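Local atomic coordinates of DNA-binding transcriptional repressor YiaJ (Escherichia coli, PDB entry 1YSQ), a protein that represses transcription of the yiaKLMNOPQRS operon, which may be involved in the use of 2,3-diketo-L-gulonate, and is represented here by its IclR-type C-terminal effector domain, without the DNA-binding part. Residues H12-H17 and Q174-E179; I29-R34 and Y146-S151; G70-A75 and A112-S117; Y81-W86 and T102-M107. All blocks are in the same frame, centred on the assembly; numbering follows the deposited sequence.

Contact 1. Residues H12-H17 and Q174-E179; sequences HIAAPH and QAISNE
Ile13 is the first residue of 12-17 to meet the facing helix: its CG2 lies 3.8 Å from CB of Glu179, the two side chains lying alongside with their ends pointing opposite ways, and the same methyl looks toward CG2 of Ile176. One residue on, the small Ala14 lets the helices come near, its CA being 5.5 Å from that of Ile176. Its CB rests against CD1 of Ile176 at 3.7 Å, and that isoleucine reaches across by its CG1-CD1 branch although its CB starts off to one side. His17, a turn later, carries the polar part. With CG beside the backbone N and anti to the carbonyl carbon, its ring extends toward 174-179, and NE2 donates to OE1 of Glu179 at 2.6 Å. This bond is short but bent, 135° at the hydrogen; the oxygen lies in the imidazole plane, whereas NE2 stands 40° out of the carboxylate plane. CB of Ala175 covers one face of the imidazole in a CH-pi contact, 3.9 Å from the ring centroid, so that the ring is held both at an edge and over a face. Segments 12-17 and 174-179 run antiparallel, at 154° with axes 9.3 Å apart, as parts of helices 8-25 and 162-182, which form a layer against the sheet, where Ile176 touches Val137 of strand 130-137.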
loop_
_atom_site.group_PDB
_atom_site.type_symbol
_atom_site.label_atom_id
_atom_site.label_comp_id
_atom_site.label_asym_id
_atom_site.label_seq_id
_atom_site.Cartn_x
_atom_site.Cartn_y
_atom_site.Cartn_z
ATOM N N HIS A 12 17.751 2.764 0.346
ATOM C CA HIS A 12 18.773 3.334 -0.538
ATOM C C HIS A 12 18.416 3.234 -2.028
ATOM O O HIS A 12 18.567 4.201 -2.782
ATOM C CB HIS A 12 20.161 2.726 -0.277
ATOM C CG HIS A 12 21.260 3.469 -0.974
ATOM N ND1 HIS A 12 21.693 4.712 -0.561
ATOM C CD2 HIS A 12 21.968 3.172 -2.091
ATOM C CE1 HIS A 12 22.638 5.138 -1.382
ATOM N NE2 HIS A 12 22.825 4.222 -2.318
ATOM N N ILE A 13 17.950 2.062 -2.441
ATOM C CA ILE A 13 17.435 1.845 -3.789
ATOM C C ILE A 13 16.192 2.699 -4.059
ATOM O O ILE A 13 16.097 3.360 -5.102
ATOM C CB ILE A 13 17.072 0.342 -3.977
ATOM C CG1 ILE A 13 18.327 -0.536 -3.928
ATOM C CG2 ILE A 13 16.249 0.110 -5.295
ATOM C CD1 ILE A 13 18.053 -2.013 -4.216
ATOM N N ALA A 14 15.234 2.664 -3.130
ATOM C CA ALA A 14 13.905 3.221 -3.396
ATOM C C ALA A 14 13.792 4.741 -3.269
ATOM O O ALA A 14 13.046 5.369 -4.035
ATOM C CB ALA A 14 12.856 2.535 -2.537
ATOM N N ALA A 15 14.525 5.332 -2.318
ATOM C CA ALA A 15 14.338 6.749 -1.960
ATOM C C ALA A 15 14.297 7.768 -3.122
ATOM O O ALA A 15 13.400 8.593 -3.146
ATOM C CB ALA A 15 15.339 7.195 -0.865
ATOM N N PRO A 16 15.214 7.717 -4.097
ATOM C CA PRO A 16 15.167 8.689 -5.202
ATOM C C PRO A 16 13.853 8.594 -5.978
ATOM O O PRO A 16 13.308 9.608 -6.439
ATOM C CB PRO A 16 16.318 8.250 -6.113
ATOM C CG PRO A 16 17.187 7.398 -5.285
ATOM C CD PRO A 16 16.309 6.745 -4.269
ATOM N N HIS A 17 13.364 7.360 -6.126
ATOM C CA HIS A 17 12.144 7.084 -6.868
ATOM C C HIS A 17 10.908 7.533 -6.092
ATOM O O HIS A 17 9.987 8.100 -6.673
ATOM C CB HIS A 17 12.044 5.589 -7.191
ATOM C CG HIS A 17 13.166 5.087 -8.038
ATOM N ND1 HIS A 17 13.283 5.406 -9.372
ATOM C CD2 HIS A 17 14.237 4.314 -7.737
ATOM C CE1 HIS A 17 14.369 4.834 -9.864
ATOM N NE2 HIS A 17 14.967 4.167 -8.891
ATOM N N GLN A 174 7.838 -0.225 -10.395
ATOM C CA GLN A 174 8.573 -0.984 -11.406
ATOM C C GLN A 174 10.069 -0.667 -11.369
ATOM O O GLN A 174 10.892 -1.576 -11.436
ATOM C CB GLN A 174 8.027 -0.699 -12.806
ATOM C CG GLN A 174 6.719 -1.425 -13.136
ATOM C CD GLN A 174 6.050 -0.885 -14.414
ATOM O OE1 GLN A 174 6.262 0.275 -14.804
ATOM N NE2 GLN A 174 5.258 -1.729 -15.067
ATOM N N ALA A 175 10.405 0.619 -11.256
ATOM C CA ALA A 175 11.799 1.060 -11.204
ATOM C C ALA A 175 12.525 0.485 -9.972
ATOM O O ALA A 175 13.637 -0.050 -10.090
ATOM C CB ALA A 175 11.879 2.583 -11.225
ATOM N N ILE A 176 11.878 0.585 -8.807
ATOM C CA ILE A 176 12.387 -0.027 -7.576
ATOM C C ILE A 176 12.573 -1.542 -7.732
ATOM O O ILE A 176 13.623 -2.084 -7.395
ATOM C CB ILE A 176 11.450 0.292 -6.368
ATOM C CG1 ILE A 176 11.363 1.813 -6.140
ATOM C CG2 ILE A 176 11.915 -0.468 -5.091
ATOM C CD1 ILE A 176 10.234 2.264 -5.183
ATOM N N SER A 177 11.552 -2.222 -8.237
ATOM C CA SER A 177 11.623 -3.664 -8.429
ATOM C C SER A 177 12.761 -4.070 -9.381
ATOM O O SER A 177 13.492 -5.048 -9.121
ATOM C CB SER A 177 10.292 -4.182 -8.959
ATOM O OG SER A 177 10.405 -5.539 -9.320
ATOM N N ASN A 178 12.893 -3.317 -10.472
ATOM C CA ASN A 178 13.909 -3.564 -11.497
ATOM C C ASN A 178 15.314 -3.374 -10.936
ATOM O O ASN A 178 16.188 -4.207 -11.157
ATOM C CB ASN A 178 13.677 -2.662 -12.722
ATOM C CG ASN A 178 12.498 -3.121 -13.569
ATOM O OD1 ASN A 178 12.046 -4.268 -13.454
ATOM N ND2 ASN A 178 11.989 -2.228 -14.428
ATOM N N GLU A 179 15.510 -2.287 -10.194
ATOM C CA GLU A 179 16.780 -2.015 -9.528
ATOM C C GLU A 179 17.114 -3.023 -8.430
ATOM O O GLU A 179 18.271 -3.402 -8.275
ATOM C CB GLU A 179 16.799 -0.600 -8.961
ATOM C CG GLU A 179 17.203 0.436 -9.997
ATOM C CD GLU A 179 17.043 1.866 -9.513
ATOM O OE1 GLU A 179 16.628 2.707 -10.342
ATOM O OE2 GLU A 179 17.336 2.149 -8.327
#

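Contact 2. Residues I29-R34 and Y146-S151; sequences INFSSR and YAVSIS. With PO4 (phosphate ion), chain D; PO4 (phosphate ion), chain B.
Asn30 OD1 accepts a hydrogen bond from Ser151 OG at 2.9 Å, in the carbonyl plane on a lone pair, while Ser149 OG lies equally near it and also 2.9 Å from O3 of one phosphate. An alanine in place of Asn30 would probably leave Ser151 OG without this acceptor and Ser149 OG without its amide neighbour. Backbone bonds pair Asn30 with Ser149 and Ser32 with Ala147 in antiparallel register. Farther out, Arg34 NH1 makes a weak bond to O4 of a second phosphate; both ions probably come from the crystallisation liquor. On the face bearing Phe31, its ring edge at CD1 meets Val148 CG2 at 3.7 Å, and the Phe31 and Tyr146 rings lie nearly parallel, at 22°, but slid apart with centroids 5.7 Å apart; Ile29 CD1 packs on Ile150 CG1. These are the central strands of the antiparallel sheet, flanked by strands 38-45 and 130-137; helix 8-25 covers the Ile29 and Phe31 face, and helix 68-75 the Ser32 and Ser149 face.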
loop_
_atom_site.group_PDB
_atom_site.type_symbol
_atom_site.label_atom_id
_atom_site.label_comp_id
_atom_site.label_asym_id
_atom_site.label_seq_id
_atom_site.Cartn_x
_atom_site.Cartn_y
_atom_site.Cartn_z
ATOM N N ILE A 29 3.578 9.801 0.177
ATOM C CA ILE A 29 4.094 8.550 -0.368
ATOM C C ILE A 29 4.468 7.642 0.789
ATOM O O ILE A 29 5.213 8.048 1.675
ATOM C CB ILE A 29 5.325 8.785 -1.311
ATOM C CG1 ILE A 29 5.026 9.834 -2.403
ATOM C CG2 ILE A 29 5.846 7.452 -1.913
ATOM C CD1 ILE A 29 3.776 9.597 -3.275
ATOM N N ASN A 30 3.935 6.416 0.776
ATOM C CA ASN A 30 4.200 5.402 1.805
ATOM C C ASN A 30 4.946 4.243 1.183
ATOM O O ASN A 30 4.667 3.853 0.042
ATOM C CB ASN A 30 2.885 4.830 2.367
ATOM C CG ASN A 30 1.889 5.911 2.743
ATOM O OD1 ASN A 30 0.870 6.116 2.072
ATOM N ND2 ASN A 30 2.183 6.613 3.811
ATOM N N PHE A 31 5.862 3.669 1.953
ATOM C CA PHE A 31 6.621 2.506 1.489
ATOM C C PHE A 31 6.728 1.527 2.644
ATOM O O PHE A 31 7.257 1.864 3.710
ATOM C CB PHE A 31 8.007 2.953 1.019
ATOM C CG PHE A 31 8.830 1.863 0.399
ATOM C CD1 PHE A 31 8.405 1.210 -0.758
ATOM C CD2 PHE A 31 10.055 1.512 0.942
ATOM C CE1 PHE A 31 9.184 0.190 -1.344
ATOM C CE2 PHE A 31 10.839 0.496 0.346
ATOM C CZ PHE A 31 10.394 -0.160 -0.787
ATOM N N SER A 32 6.194 0.328 2.439
ATOM C CA SER A 32 6.168 -0.669 3.496
ATOM C C SER A 32 6.891 -1.953 3.110
ATOM O O SER A 32 7.152 -2.195 1.921
ATOM C CB SER A 32 4.719 -0.989 3.886
ATOM O OG SER A 32 4.125 -1.827 2.892
ATOM N N SER A 33 7.216 -2.753 4.133
ATOM C CA SER A 33 7.623 -4.144 3.966
ATOM C C SER A 33 6.543 -4.996 4.619
ATOM O O SER A 33 5.707 -4.490 5.381
ATOM C CB SER A 33 8.983 -4.409 4.631
ATOM O OG SER A 33 8.898 -4.148 6.034
ATOM N N ARG A 34 6.521 -6.280 4.288
ATOM C CA ARG A 34 5.649 -7.212 4.978
ATOM C C ARG A 34 6.364 -7.862 6.152
ATOM O O ARG A 34 7.492 -8.315 6.023
ATOM C CB ARG A 34 5.136 -8.302 4.027
ATOM C CG ARG A 34 3.912 -9.017 4.594
ATOM C CD ARG A 34 3.657 -10.385 4.014
ATOM N NE ARG A 34 2.506 -10.982 4.683
ATOM C CZ ARG A 34 1.649 -11.823 4.116
ATOM N NH1 ARG A 34 1.796 -12.187 2.843
ATOM N NH2 ARG A 34 0.631 -12.292 4.823
ATOM N N TYR A 146 7.747 -5.819 -0.609
ATOM C CA TYR A 146 7.533 -4.389 -0.317
ATOM C C TYR A 146 6.366 -3.899 -1.157
ATOM O O TYR A 146 5.981 -4.543 -2.131
ATOM C CB TYR A 146 8.763 -3.525 -0.650
ATOM C CG TYR A 146 10.037 -4.035 -0.044
ATOM C CD1 TYR A 146 10.317 -3.837 1.309
ATOM C CD2 TYR A 146 10.948 -4.750 -0.811
ATOM C CE1 TYR A 146 11.476 -4.343 1.875
ATOM C CE2 TYR A 146 12.114 -5.248 -0.248
ATOM C CZ TYR A 146 12.363 -5.042 1.082
ATOM O OH TYR A 146 13.514 -5.535 1.620
ATOM N N ALA A 147 5.830 -2.743 -0.786
ATOM C CA ALA A 147 4.717 -2.156 -1.515
ATOM C C ALA A 147 4.781 -0.642 -1.360
ATOM O O ALA A 147 5.371 -0.125 -0.402
ATOM C CB ALA A 147 3.384 -2.716 -0.983
ATOM N N VAL A 148 4.176 0.066 -2.306
ATOM C CA VAL A 148 4.196 1.525 -2.295
ATOM C C VAL A 148 2.753 2.004 -2.348
ATOM O O VAL A 148 1.935 1.404 -3.040
ATOM C CB VAL A 148 4.910 2.103 -3.554
ATOM C CG1 VAL A 148 5.045 3.645 -3.477
ATOM C CG2 VAL A 148 6.270 1.461 -3.782
ATOM N N SER A 149 2.442 3.099 -1.649
ATOM C CA SER A 149 1.103 3.669 -1.760
ATOM C C SER A 149 1.090 5.189 -1.778
ATOM O O SER A 149 2.051 5.829 -1.338
ATOM C CB SER A 149 0.180 3.098 -0.663
ATOM O OG SER A 149 0.432 3.688 0.602
ATOM N N ILE A 150 0.021 5.755 -2.340
ATOM C CA ILE A 150 -0.219 7.195 -2.302
ATOM C C ILE A 150 -1.464 7.425 -1.457
ATOM O O ILE A 150 -2.494 6.793 -1.711
ATOM C CB ILE A 150 -0.463 7.764 -3.736
ATOM C CG1 ILE A 150 0.788 7.601 -4.616
ATOM C CG2 ILE A 150 -0.917 9.238 -3.644
ATOM C CD1 ILE A 150 0.585 7.997 -6.126
ATOM N N SER A 151 -1.394 8.323 -0.463
ATOM C CA SER A 151 -2.590 8.681 0.309
ATOM C C SER A 151 -3.020 10.075 -0.101
ATOM O O SER A 151 -2.175 10.945 -0.343
ATOM C CB SER A 151 -2.337 8.683 1.835
ATOM O OG SER A 151 -1.607 7.549 2.284
HETATM P P PO4 D . 3.785 -11.805 -0.190
HETATM O O1 PO4 D . 4.078 -10.422 0.356
HETATM O O2 PO4 D . 2.451 -11.802 -0.915
HETATM O O3 PO4 D . 4.902 -12.238 -1.118
HETATM O O4 PO4 D . 3.679 -12.725 1.007
HETATM P P PO4 B . -2.012 1.858 3.150
HETATM O O1 PO4 B . -3.550 1.901 3.130
HETATM O O2 PO4 B . -1.463 0.751 2.308
HETATM O O3 PO4 B . -1.408 3.183 2.722
HETATM O O4 PO4 B . -1.629 1.600 4.598
#

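Contact 3. Residues G70-A75 and A112-S117; sequences GKIYMA and AHIRES
Ile114 turns both its branches onto 70-75: at chi1 -65° CG2 stands anti to the backbone N and faces Ala75, while CG1, continued by an extended chi2, carries CD1 to Lys71. The CG2 methyl sits 3.4 Å from CB of Ala75, closer than methyl groups normally pack, and 3.9 Å from CG1 of Ile72, whose side chain crosses that of Ile114 at about a right angle. CD1 meets CB of Lys71 at 3.7 Å. One isoleucine is thus fitted among three residues of the other helix. Beside it, Arg115 leaves with CG anti to its backbone N; CB and CG pass the carbonyl oxygen of Ala75, and the bend at chi2 (60°) brings CD to 3.4 Å from that oxygen. The two helical segments cross steeply, at -81° with axes 8.7 Å apart, and Ala75 and Arg115 bring their CA atoms within 5.1 Å at the nearest point. Ile72 and Ile114 both also touch Ala120 of strand 120-123, which ties the crossing to the edge of the sheet. Between the segments the join is made by aliphatic packing, and the polar end of Lys71 is spent elsewhere: its NZ forms salt bridges with Glu110 and Glu125 and bonds to the carbonyl of Met121. Such a setting would be expected to stabilise the charged ammonium, while CB of the lysine packs against Ile114.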
loop_
_atom_site.group_PDB
_atom_site.type_symbol
_atom_site.label_atom_id
_atom_site.label_comp_id
_atom_site.label_asym_id
_atom_site.label_seq_id
_atom_site.Cartn_x
_atom_site.Cartn_y
_atom_site.Cartn_z
ATOM N N GLY A 70 -1.258 -3.851 2.756
ATOM C CA GLY A 70 -1.506 -5.127 3.428
ATOM C C GLY A 70 -2.381 -6.066 2.597
ATOM O O GLY A 70 -2.126 -7.269 2.533
ATOM N N LYS A 71 -3.402 -5.513 1.937
ATOM C CA LYS A 71 -4.262 -6.318 1.067
ATOM C C LYS A 71 -3.484 -6.858 -0.135
ATOM O O LYS A 71 -3.687 -8.006 -0.554
ATOM C CB LYS A 71 -5.502 -5.529 0.636
ATOM C CG LYS A 71 -6.484 -5.317 1.795
ATOM C CD LYS A 71 -7.821 -4.705 1.315
ATOM C CE LYS A 71 -7.607 -3.285 0.778
ATOM N NZ LYS A 71 -8.876 -2.607 0.374
ATOM N N ILE A 72 -2.555 -6.058 -0.656
ATOM C CA ILE A 72 -1.659 -6.532 -1.721
ATOM C C ILE A 72 -0.853 -7.742 -1.244
ATOM O O ILE A 72 -0.774 -8.750 -1.938
ATOM C CB ILE A 72 -0.740 -5.383 -2.183
ATOM C CG1 ILE A 72 -1.543 -4.409 -3.040
ATOM C CG2 ILE A 72 0.496 -5.900 -2.963
ATOM C CD1 ILE A 72 -0.844 -3.101 -3.262
ATOM N N TYR A 73 -0.274 -7.653 -0.045
ATOM C CA TYR A 73 0.481 -8.792 0.490
ATOM C C TYR A 73 -0.386 -10.040 0.556
ATOM O O TYR A 73 0.038 -11.101 0.131
ATOM C CB TYR A 73 1.053 -8.468 1.873
ATOM C CG TYR A 73 2.078 -7.347 1.858
ATOM C CD1 TYR A 73 3.077 -7.302 0.885
ATOM C CD2 TYR A 73 2.058 -6.342 2.836
ATOM C CE1 TYR A 73 4.044 -6.277 0.872
ATOM C CE2 TYR A 73 3.016 -5.299 2.827
ATOM C CZ TYR A 73 4.002 -5.281 1.848
ATOM O OH TYR A 73 4.950 -4.277 1.847
ATOM N N MET A 74 -1.610 -9.917 1.077
ATOM C CA MET A 74 -2.503 -11.093 1.115
ATOM C C MET A 74 -2.908 -11.578 -0.291
ATOM O O MET A 74 -2.996 -12.792 -0.529
ATOM C CB MET A 74 -3.745 -10.838 1.968
ATOM C CG MET A 74 -3.447 -10.820 3.498
ATOM S SD MET A 74 -4.891 -10.953 4.630
ATOM C CE MET A 74 -5.754 -9.648 4.119
ATOM N N ALA A 75 -3.143 -10.639 -1.210
ATOM C CA ALA A 75 -3.586 -10.986 -2.565
ATOM C C ALA A 75 -2.556 -11.823 -3.307
ATOM O O ALA A 75 -2.913 -12.663 -4.134
ATOM C CB ALA A 75 -3.926 -9.724 -3.364
ATOM N N ALA A 112 -9.060 -11.247 -5.059
ATOM C CA ALA A 112 -9.016 -11.701 -6.450
ATOM C C ALA A 112 -8.815 -10.535 -7.420
ATOM O O ALA A 112 -8.000 -10.634 -8.319
ATOM C CB ALA A 112 -10.275 -12.491 -6.793
ATOM N N HIS A 113 -9.544 -9.426 -7.231
ATOM C CA HIS A 113 -9.357 -8.244 -8.060
ATOM C C HIS A 113 -7.946 -7.676 -7.950
ATOM O O HIS A 113 -7.373 -7.255 -8.962
ATOM C CB HIS A 113 -10.377 -7.131 -7.739
ATOM C CG HIS A 113 -11.803 -7.500 -8.020
ATOM N ND1 HIS A 113 -12.202 -8.133 -9.181
ATOM C CD2 HIS A 113 -12.930 -7.313 -7.292
ATOM C CE1 HIS A 113 -13.509 -8.323 -9.152
ATOM N NE2 HIS A 113 -13.976 -7.836 -8.017
ATOM N N ILE A 114 -7.410 -7.595 -6.726
ATOM C CA ILE A 114 -6.031 -7.104 -6.533
ATOM C C ILE A 114 -4.981 -7.997 -7.209
ATOM O O ILE A 114 -4.044 -7.503 -7.844
ATOM C CB ILE A 114 -5.707 -6.954 -5.004
ATOM C CG1 ILE A 114 -6.594 -5.857 -4.392
ATOM C CG2 ILE A 114 -4.237 -6.609 -4.804
ATOM C CD1 ILE A 114 -6.727 -5.956 -2.840
ATOM N N ARG A 115 -5.126 -9.311 -7.038
ATOM C CA ARG A 115 -4.188 -10.279 -7.627
ATOM C C ARG A 115 -4.193 -10.201 -9.162
ATOM O O ARG A 115 -3.140 -10.235 -9.813
ATOM C CB ARG A 115 -4.505 -11.699 -7.136
ATOM C CG ARG A 115 -3.579 -12.809 -7.716
ATOM C CD ARG A 115 -2.078 -12.622 -7.396
ATOM N NE ARG A 115 -1.258 -13.642 -8.071
ATOM C CZ ARG A 115 -0.779 -13.532 -9.310
ATOM N NH1 ARG A 115 -1.016 -12.435 -10.016
ATOM N NH2 ARG A 115 -0.036 -14.513 -9.840
ATOM N N GLU A 116 -5.380 -10.040 -9.730
ATOM C CA GLU A 116 -5.518 -9.921 -11.181
ATOM C C GLU A 116 -4.915 -8.620 -11.724
ATOM O O GLU A 116 -4.152 -8.633 -12.690
ATOM C CB GLU A 116 -7.000 -10.022 -11.568
ATOM C CG GLU A 116 -7.544 -11.437 -11.458
ATOM C CD GLU A 116 -9.019 -11.465 -11.141
ATOM O OE1 GLU A 116 -9.698 -10.434 -11.331
ATOM O OE2 GLU A 116 -9.490 -12.526 -10.698
ATOM N N SER A 117 -5.269 -7.492 -11.102
ATOM C CA SER A 117 -4.889 -6.178 -11.617
ATOM C C SER A 117 -3.523 -5.698 -11.146
ATOM O O SER A 117 -2.917 -4.828 -11.786
ATOM C CB SER A 117 -5.936 -5.125 -11.214
ATOM O OG SER A 117 -5.831 -4.870 -9.824
#

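Contact 4. Residues Y81-W86 and T102-M107; sequences YVKSYW and TELPAM
Trp86 lays its indole against Leu104 and points the ring nitrogen at the turn before helix 104-117. CB of Leu104 stands over one face of the five-membered ring, 4.0 Å from its centroid and just 10° off the normal, a CH-pi contact. At the edge, NE1 donates to the carbonyl oxygen of Thr102 at 2.8 Å; the acceptor lies in the indole plane, yet NE1 sits 52° out of the carbonyl plane, so the hydrogen bond is not directed at a lone pair. A chi1 of -119°, away from the usual staggered values, swings the indole into this position. Met107 crosses the tryptophan at about a right angle, its CB 3.7 Å from CH2, and by bending at chi2 and chi3 it also brings CE up to that corner of the six-membered ring. Leu104 sends CD1 on to CG1 of Val82 at 3.5 Å, while CD2 turns toward CA of Lys83. Were Trp86 an alanine, the Thr102 carbonyl would lose this donor and a gap is likely to open beside Leu104 and Met107. The contact fixes helix 79-88 to the start of helix 104-117, where Glu103 holds the N-cap position; Val82 reaches Phe108 and Leu111 farther along that helix, and Trp86 also touches Ile93 in the connecting loop.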
loop_
_atom_site.group_PDB
_atom_site.type_symbol
_atom_site.label_atom_id
_atom_site.label_comp_id
_atom_site.label_asym_id
_atom_site.label_seq_id
_atom_site.Cartn_x
_atom_site.Cartn_y
_atom_site.Cartn_z
ATOM N N TYR A 81 -3.749 -18.601 3.974
ATOM C CA TYR A 81 -3.328 -17.554 4.902
ATOM C C TYR A 81 -4.528 -16.721 5.359
ATOM O O TYR A 81 -4.674 -16.421 6.556
ATOM C CB TYR A 81 -2.238 -16.651 4.293
ATOM C CG TYR A 81 -1.665 -15.665 5.299
ATOM C CD1 TYR A 81 -0.414 -15.893 5.889
ATOM C CD2 TYR A 81 -2.390 -14.528 5.688
ATOM C CE1 TYR A 81 0.106 -15.000 6.835
ATOM C CE2 TYR A 81 -1.891 -13.636 6.643
ATOM C CZ TYR A 81 -0.636 -13.879 7.205
ATOM O OH TYR A 81 -0.113 -13.010 8.139
ATOM N N VAL A 82 -5.384 -16.361 4.395
ATOM C CA VAL A 82 -6.499 -15.440 4.620
ATOM C C VAL A 82 -7.538 -16.082 5.543
ATOM O O VAL A 82 -8.000 -15.457 6.497
ATOM C CB VAL A 82 -7.185 -15.002 3.288
ATOM C CG1 VAL A 82 -8.164 -13.853 3.519
ATOM C CG2 VAL A 82 -6.147 -14.642 2.221
ATOM N N LYS A 83 -7.878 -17.334 5.253
ATOM C CA LYS A 83 -8.748 -18.119 6.132
ATOM C C LYS A 83 -8.210 -18.193 7.569
ATOM O O LYS A 83 -8.939 -17.863 8.505
ATOM C CB LYS A 83 -9.001 -19.528 5.558
ATOM C CG LYS A 83 -10.057 -20.304 6.344
ATOM C CD LYS A 83 -10.947 -21.172 5.462
ATOM C CE LYS A 83 -11.486 -22.372 6.247
ATOM N NZ LYS A 83 -10.836 -23.649 5.816
ATOM N N SER A 84 -6.942 -18.580 7.739
ATOM C CA SER A 84 -6.353 -18.699 9.080
ATOM C C SER A 84 -6.213 -17.330 9.745
ATOM O O SER A 84 -6.383 -17.206 10.951
ATOM C CB SER A 84 -4.989 -19.408 9.047
ATOM O OG SER A 84 -5.084 -20.645 8.356
ATOM N N TYR A 85 -5.903 -16.308 8.948
ATOM C CA TYR A 85 -5.835 -14.932 9.434
ATOM C C TYR A 85 -7.176 -14.522 10.033
ATOM O O TYR A 85 -7.219 -13.994 11.139
ATOM C CB TYR A 85 -5.406 -13.989 8.294
ATOM C CG TYR A 85 -5.363 -12.515 8.651
ATOM C CD1 TYR A 85 -4.187 -11.920 9.109
ATOM C CD2 TYR A 85 -6.495 -11.707 8.494
ATOM C CE1 TYR A 85 -4.140 -10.554 9.430
ATOM C CE2 TYR A 85 -6.465 -10.348 8.819
ATOM C CZ TYR A 85 -5.293 -9.777 9.271
ATOM O OH TYR A 85 -5.275 -8.428 9.567
ATOM N N TRP A 86 -8.268 -14.764 9.305
ATOM C CA TRP A 86 -9.609 -14.439 9.808
ATOM C C TRP A 86 -9.926 -15.206 11.097
ATOM O O TRP A 86 -10.520 -14.655 12.027
ATOM C CB TRP A 86 -10.699 -14.682 8.741
ATOM C CG TRP A 86 -11.442 -13.423 8.407
ATOM C CD1 TRP A 86 -12.689 -13.062 8.830
ATOM C CD2 TRP A 86 -10.962 -12.337 7.605
ATOM N NE1 TRP A 86 -13.021 -11.819 8.341
ATOM C CE2 TRP A 86 -11.981 -11.351 7.578
ATOM C CE3 TRP A 86 -9.774 -12.103 6.885
ATOM C CZ2 TRP A 86 -11.848 -10.145 6.873
ATOM C CZ3 TRP A 86 -9.641 -10.899 6.186
ATOM C CH2 TRP A 86 -10.670 -9.940 6.186
ATOM N N THR A 102 -14.686 -6.603 6.643
ATOM C CA THR A 102 -14.651 -7.432 7.855
ATOM C C THR A 102 -15.110 -8.881 7.653
ATOM O O THR A 102 -14.922 -9.714 8.550
ATOM C CB THR A 102 -15.473 -6.797 9.006
ATOM O OG1 THR A 102 -16.828 -6.595 8.583
ATOM C CG2 THR A 102 -14.968 -5.393 9.327
ATOM N N GLU A 103 -15.702 -9.167 6.490
ATOM C CA GLU A 103 -16.207 -10.493 6.155
ATOM C C GLU A 103 -15.271 -11.199 5.184
ATOM O O GLU A 103 -14.833 -10.614 4.181
ATOM C CB GLU A 103 -17.617 -10.409 5.544
ATOM C CG GLU A 103 -18.593 -9.536 6.323
ATOM C CD GLU A 103 -19.921 -9.327 5.590
ATOM O OE1 GLU A 103 -19.923 -9.084 4.346
ATOM O OE2 GLU A 103 -20.979 -9.404 6.264
ATOM N N LEU A 104 -14.976 -12.461 5.481
ATOM C CA LEU A 104 -14.054 -13.252 4.663
ATOM C C LEU A 104 -14.428 -13.389 3.176
ATOM O O LEU A 104 -13.555 -13.237 2.306
ATOM C CB LEU A 104 -13.821 -14.628 5.303
ATOM C CG LEU A 104 -12.749 -15.529 4.693
ATOM C CD1 LEU A 104 -11.407 -14.773 4.585
ATOM C CD2 LEU A 104 -12.605 -16.802 5.515
ATOM N N PRO A 105 -15.684 -13.722 2.855
ATOM C CA PRO A 105 -16.069 -13.834 1.438
ATOM C C PRO A 105 -15.822 -12.532 0.671
ATOM O O PRO A 105 -15.278 -12.592 -0.426
ATOM C CB PRO A 105 -17.558 -14.189 1.502
ATOM C CG PRO A 105 -17.695 -14.880 2.857
ATOM C CD PRO A 105 -16.802 -14.087 3.759
ATOM N N ALA A 106 -16.216 -11.399 1.255
ATOM C CA ALA A 106 -15.957 -10.083 0.685
ATOM C C ALA A 106 -14.460 -9.845 0.498
ATOM O O ALA A 106 -14.049 -9.288 -0.520
ATOM C CB ALA A 106 -16.572 -8.984 1.553
ATOM N N MET A 107 -13.646 -10.280 1.465
ATOM C CA MET A 107 -12.205 -10.094 1.330
ATOM C C MET A 107 -11.629 -10.910 0.164
ATOM O O MET A 107 -10.803 -10.402 -0.608
ATOM C CB MET A 107 -11.443 -10.397 2.624
ATOM C CG MET A 107 -9.910 -10.126 2.492
ATOM S SD MET A 107 -9.358 -8.458 1.957
ATOM C CE MET A 107 -9.486 -7.618 3.510
#

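The centre of contact 2 lies about 4 Å from the centre of the chain, with helices packed against both faces of its strands. Contact 1 lies about 12 Å away, centre to centre, and joins it where Ala14 CB meets Phe31 CZ at 4.0 Å. Toward the other face, Tyr73 OH of contact 3 comes within 2.8 Å of Ser32 OG, a probable hydrogen bond. Contacts 3 and 4 share helix 104-117 and touch through Lys71, Met74, Tyr85 and Met107; Arg34 and Tyr81 link contacts 2 and 4 by a cation-pi interaction. The phosphate near Ser149 OG is hydrogen-bonded by Ser67 OG and the backbone N of Ala68 and Met69, at the start of the helix used in contact 3.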